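Mandelate racemase / muconate lactonizing enzyme (Burkholderia pseudomallei, PDB 2POD) is an enolase-superfamily protein of unestablished function, probably a metal-dependent lyase. Local coordinates at residues S42-A45 with Y46-W50; L11-E14 with E15-N18. One frame throughout, in Å; residues are numbered along the deposited sequence.

Contact 1: S42-A45 with Y46-W50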
loop_
_atom_site.group_PDB
_atom_site.type_symbol
_atom_site.label_atom_id
_atom_site.label_comp_id
_atom_site.label_asym_id
_atom_site.label_seq_id
_atom_site.Cartn_x
_atom_site.Cartn_y
_atom_site.Cartn_z
ATOM N N SER B 42 21.050 -22.486 -30.299
ATOM C CA SER B 42 19.818 -21.712 -30.405
ATOM C C SER B 42 20.097 -20.218 -30.533
ATOM O O SER B 42 19.440 -19.526 -31.319
ATOM C CB SER B 42 18.850 -22.021 -29.260
ATOM O OG SER B 42 19.395 -21.691 -27.996
ATOM N N ALA B 43 21.085 -19.737 -29.779
ATOM C CA ALA B 43 21.591 -18.374 -29.939
ATOM C C ALA B 43 22.212 -18.123 -31.318
ATOM O O ALA B 43 21.941 -17.086 -31.936
ATOM C CB ALA B 43 22.565 -18.022 -28.819
ATOM N N GLU B 44 23.014 -19.074 -31.804
ATOM C CA GLU B 44 23.586 -19.004 -33.154
ATOM C C GLU B 44 22.499 -18.972 -34.230
ATOM O O GLU B 44 22.543 -18.147 -35.145
ATOM C CB GLU B 44 24.563 -20.167 -33.406
ATOM C CG GLU B 44 24.985 -20.338 -34.866
ATOM C CD GLU B 44 25.938 -21.495 -35.087
ATOM O OE1 GLU B 44 27.157 -21.242 -35.235
ATOM O OE2 GLU B 44 25.467 -22.653 -35.123
ATOM N N ALA B 45 21.519 -19.860 -34.102
ATOM C CA ALA B 45 20.443 -19.950 -35.078
ATOM C C ALA B 45 19.624 -18.667 -35.139
ATOM O O ALA B 45 19.226 -18.246 -36.224
ATOM C CB ALA B 45 19.558 -21.147 -34.795
ATOM N N TYR B 46 19.400 -18.048 -33.975
ATOM C CA TYR B 46 18.746 -16.740 -33.880
ATOM C C TYR B 46 19.533 -15.633 -34.596
ATOM O O TYR B 46 18.947 -14.826 -35.325
ATOM C CB TYR B 46 18.505 -16.345 -32.410
ATOM C CG TYR B 46 18.287 -14.856 -32.232
ATOM C CD1 TYR B 46 19.309 -14.031 -31.745
ATOM C CD2 TYR B 46 17.074 -14.263 -32.600
ATOM C CE1 TYR B 46 19.118 -12.669 -31.616
ATOM C CE2 TYR B 46 16.879 -12.901 -32.468
ATOM C CZ TYR B 46 17.897 -12.112 -31.974
ATOM O OH TYR B 46 17.698 -10.761 -31.852
ATOM N N ILE B 47 20.843 -15.577 -34.354
ATOM C CA ILE B 47 21.703 -14.571 -34.985
ATOM C C ILE B 47 21.591 -14.594 -36.510
ATOM O O ILE B 47 21.347 -13.558 -37.124
ATOM C CB ILE B 47 23.162 -14.680 -34.522
ATOM C CG1 ILE B 47 23.291 -14.169 -33.083
ATOM C CG2 ILE B 47 24.111 -13.897 -35.464
ATOM C CD1 ILE B 47 24.651 -14.450 -32.443
ATOM N N HIS B 48 21.701 -15.782 -37.098
ATOM C CA HIS B 48 21.664 -15.937 -38.547
ATOM C C HIS B 48 20.248 -15.841 -39.128
ATOM O O HIS B 48 20.078 -15.428 -40.282
ATOM C CB HIS B 48 22.375 -17.232 -38.980
ATOM C CG HIS B 48 23.821 -17.283 -38.590
ATOM N ND1 HIS B 48 24.771 -16.455 -39.147
ATOM C CD2 HIS B 48 24.480 -18.058 -37.694
ATOM C CE1 HIS B 48 25.951 -16.716 -38.614
ATOM N NE2 HIS B 48 25.803 -17.684 -37.728
ATOM N N GLU B 49 19.243 -16.202 -38.331
ATOM C CA GLU B 49 17.844 -16.156 -38.776
ATOM C C GLU B 49 17.246 -14.749 -38.864
ATOM O O GLU B 49 16.492 -14.451 -39.789
ATOM C CB GLU B 49 16.966 -17.051 -37.907
ATOM C CG GLU B 49 15.615 -17.388 -38.512
ATOM C CD GLU B 49 14.763 -18.255 -37.605
ATOM O OE1 GLU B 49 13.838 -18.921 -38.121
ATOM O OE2 GLU B 49 15.028 -18.295 -36.382
ATOM N N TRP B 50 17.571 -13.890 -37.904
ATOM C CA TRP B 50 16.866 -12.619 -37.762
ATOM C C TRP B 50 17.796 -11.425 -37.544
ATOM O O TRP B 50 17.637 -10.384 -38.191
ATOM C CB TRP B 50 15.831 -12.714 -36.639
ATOM C CG TRP B 50 14.929 -11.523 -36.537
ATOM C CD1 TRP B 50 13.814 -11.278 -37.275
ATOM C CD2 TRP B 50 15.069 -10.417 -35.639
ATOM N NE1 TRP B 50 13.246 -10.086 -36.895
ATOM C CE2 TRP B 50 13.998 -9.538 -35.888
ATOM C CE3 TRP B 50 15.999 -10.085 -34.643
ATOM C CZ2 TRP B 50 13.826 -8.347 -35.181
ATOM C CZ3 TRP B 50 15.826 -8.907 -33.938
ATOM C CH2 TRP B 50 14.746 -8.051 -34.212
#

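Contact 2: L11-E14 with E15-N18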
loop_
_atom_site.group_PDB
_atom_site.type_symbol
_atom_site.label_atom_id
_atom_site.label_comp_id
_atom_site.label_asym_id
_atom_site.label_seq_id
_atom_site.Cartn_x
_atom_site.Cartn_y
_atom_site.Cartn_z
ATOM N N LEU B 11 31.080 -18.923 -34.023
ATOM C CA LEU B 11 32.046 -19.986 -33.823
ATOM C C LEU B 11 31.571 -20.859 -32.671
ATOM O O LEU B 11 31.414 -20.374 -31.545
ATOM C CB LEU B 11 33.427 -19.406 -33.476
ATOM C CG LEU B 11 34.205 -18.323 -34.245
ATOM C CD1 LEU B 11 35.678 -18.556 -33.982
ATOM C CD2 LEU B 11 33.961 -18.280 -35.748
ATOM N N ARG B 12 31.350 -22.140 -32.952
ATOM C CA ARG B 12 30.962 -23.104 -31.924
ATOM C C ARG B 12 32.013 -24.202 -31.730
ATOM O O ARG B 12 32.064 -25.160 -32.505
ATOM C CB ARG B 12 29.617 -23.742 -32.267
ATOM C CG ARG B 12 28.408 -22.849 -32.067
ATOM C CD ARG B 12 27.114 -23.661 -32.019
ATOM N NE ARG B 12 26.757 -24.217 -33.324
ATOM C CZ ARG B 12 26.912 -25.493 -33.672
ATOM N NH1 ARG B 12 26.561 -25.896 -34.884
ATOM N NH2 ARG B 12 27.417 -26.368 -32.813
ATOM N N PRO B 13 32.848 -24.078 -30.685
ATOM C CA PRO B 13 33.839 -25.130 -30.448
ATOM C C PRO B 13 33.224 -26.336 -29.748
ATOM O O PRO B 13 32.596 -26.179 -28.702
ATOM C CB PRO B 13 34.877 -24.447 -29.551
ATOM C CG PRO B 13 34.173 -23.268 -28.927
ATOM C CD PRO B 13 32.907 -22.996 -29.682
ATOM N N GLU B 14 33.386 -27.531 -30.315
ATOM C CA GLU B 14 32.753 -28.718 -29.723
ATOM C C GLU B 14 33.390 -29.247 -28.441
ATOM O O GLU B 14 32.774 -30.038 -27.721
ATOM C CB GLU B 14 32.496 -29.840 -30.734
ATOM C CG GLU B 14 33.540 -30.024 -31.809
ATOM C CD GLU B 14 33.263 -31.247 -32.665
ATOM O OE1 GLU B 14 32.281 -31.229 -33.445
ATOM O OE2 GLU B 14 34.026 -32.228 -32.546
ATOM N N GLU B 15 34.601 -28.790 -28.142
ATOM C CA GLU B 15 35.226 -29.050 -26.845
ATOM C C GLU B 15 34.572 -28.273 -25.705
ATOM O O GLU B 15 34.562 -28.738 -24.560
ATOM C CB GLU B 15 36.735 -28.773 -26.877
ATOM C CG GLU B 15 37.184 -27.770 -27.933
ATOM C CD GLU B 15 37.603 -28.423 -29.249
ATOM O OE1 GLU B 15 36.947 -28.154 -30.278
ATOM O OE2 GLU B 15 38.586 -29.199 -29.254
ATOM N N PHE B 16 34.042 -27.090 -26.021
ATOM C CA PHE B 16 33.221 -26.317 -25.080
ATOM C C PHE B 16 31.852 -26.014 -25.691
ATOM O O PHE B 16 31.624 -24.913 -26.198
ATOM C CB PHE B 16 33.936 -25.024 -24.665
ATOM C CG PHE B 16 35.410 -25.194 -24.423
ATOM C CD1 PHE B 16 35.873 -25.747 -23.232
ATOM C CD2 PHE B 16 36.338 -24.806 -25.391
ATOM C CE1 PHE B 16 37.242 -25.918 -23.003
ATOM C CE2 PHE B 16 37.711 -24.968 -25.172
ATOM C CZ PHE B 16 38.162 -25.524 -23.975
ATOM N N PRO B 17 30.938 -27.007 -25.670
ATOM C CA PRO B 17 29.709 -26.914 -26.467
ATOM C C PRO B 17 28.666 -25.902 -25.958
ATOM O O PRO B 17 27.732 -25.571 -26.689
ATOM C CB PRO B 17 29.159 -28.346 -26.439
ATOM C CG PRO B 17 29.696 -28.939 -25.179
ATOM C CD PRO B 17 31.018 -28.274 -24.913
ATOM N N ASN B 18 28.829 -25.402 -24.736
ATOM C CA ASN B 18 27.985 -24.303 -24.251
ATOM C C ASN B 18 28.403 -22.925 -24.772
ATOM O O ASN B 18 27.625 -21.968 -24.712
ATOM C CB ASN B 18 27.932 -24.287 -22.725
ATOM C CG ASN B 18 27.094 -25.407 -22.153
ATOM O OD1 ASN B 18 27.462 -26.011 -21.146
ATOM N ND2 ASN B 18 25.950 -25.679 -22.778
HETATM O O HOH W 1 28.114 -26.125 -29.550
#

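Contact 1: S42-A45 with Y46-W50
Glu44 and His48 meet one turn apart on helix 40-55, the first helix of the enolase-type N-terminal capping domain, where it packs against the antiparallel sheet. CG of Glu44 comes up to the edge of the imidazole, in its plane, 3.7 Å from His48 CD2. The glutamate swings CG anti to its own nitrogen (chi1 168°), while His48 turns its ring back beside its nitrogen (chi1 -60°), which brings the two side chains together. They do not bond each other; OE1 of Glu44 and NE2 of His48 both hydrogen-bond to the hydroxyl of Thr10.

Ile47 belongs to the tightly packed side. Its CG1 lies 3.4 Å from Ala43 O, and its side chain reaches Val22 on the sheet and Leu89 on helix 81-101, the helix whose Asn86 bonds the hydroxyl of the buried Tyr46. Backbone i to i+4 bonds run through the segment; that from His48 N to Glu44 O (3.2 Å) leaves nearly straight out from the carbonyl, and that from Glu49 N to Ala45 O is more bent (139°).

His48 and Glu49, on different sides of the helix, are partly exposed and so less enclosed than Ile47. Glu49 lies on the side facing the second subunit, along with Ser42, Ala45 and Tyr46: Ala45 meets its counterpart Ala45 of that subunit, and Glu49 extends its chain so that OE1 accepts a hydrogen bond from Cys41 N of the same subunit. At the base of this side chain, Glu49 CB sits just 3.1 Å from Ala45 O, the carbonyl that also receives Glu49 N at 2.9 Å.

Contact 2: L11-E14 with E15-N18
Pro13 and Phe16 are the first and last residues of a type I beta turn that takes the chain out of strand 5-13, with Glu14 and Glu15 at its corners. Phe16 N donates to Pro13 O at 3.2 Å, a weak bond bent to 129° at the hydrogen. Pro13 CG approaches the edge of the phenyl ring, 4.4 Å from Phe16 CD2, a modest apolar touch.

Around this first shell the two glutamates differ in shape. Glu14 is extended beyond CG, whereas Glu15 bends at chi2 (-93°), folding its carboxylate back so that OE1 lies 3.6 Å from Glu14 N, where it also takes a weak hydrogen bond from Thr393 N. Glu15 CB sits over one face of the Phe16 ring, offset toward the rim. The carboxylates stay apart, with 5.5 Å between Glu14 OE2 and Glu15 OE1, which probably limits their mutual repulsion. Pro17 follows with CD 3.8 Å from Glu14 O. A water links Arg12 to Pro17 across the turn: it donates to Pro17 O at 2.9 Å and weakly accepts from Arg12 NH2, lying in the guanidinium plane.

Farther out, Phe16 stacks on Trp356, and Glu14 pairs through its backbone with Thr393. The strand is held between its neighbours by backbone hydrogen bonds, Leu11 with Trp21 of strand 19-26 and Arg12 with Ala395 of strand 394-400, while the Arg12 side chain packs on Ala40 and Cys41 of helix 40-55.

Overall arrangement
From the N terminus, strand 5-13 runs first into contact 2, whose turn at 13-16 begins the short connection to strand 19-26. That strand and strand 31-37 follow, and the chain then enters helix 40-55 and contact 1. The two contacts are in series: neither encloses the other, and they do not cross. The centres of contact 1 and contact 2 lie about 16 Å apart, on the same side of the chain's centre. A salt bridge spans them, Arg12 NE to Glu44 OE2 at 2.7 Å, tying Arg12, near the end of the sheet's first strand, to the helix. Contact 2 thus belongs to the sheet and its connecting loop, contact 1 to the helix and the subunit interface.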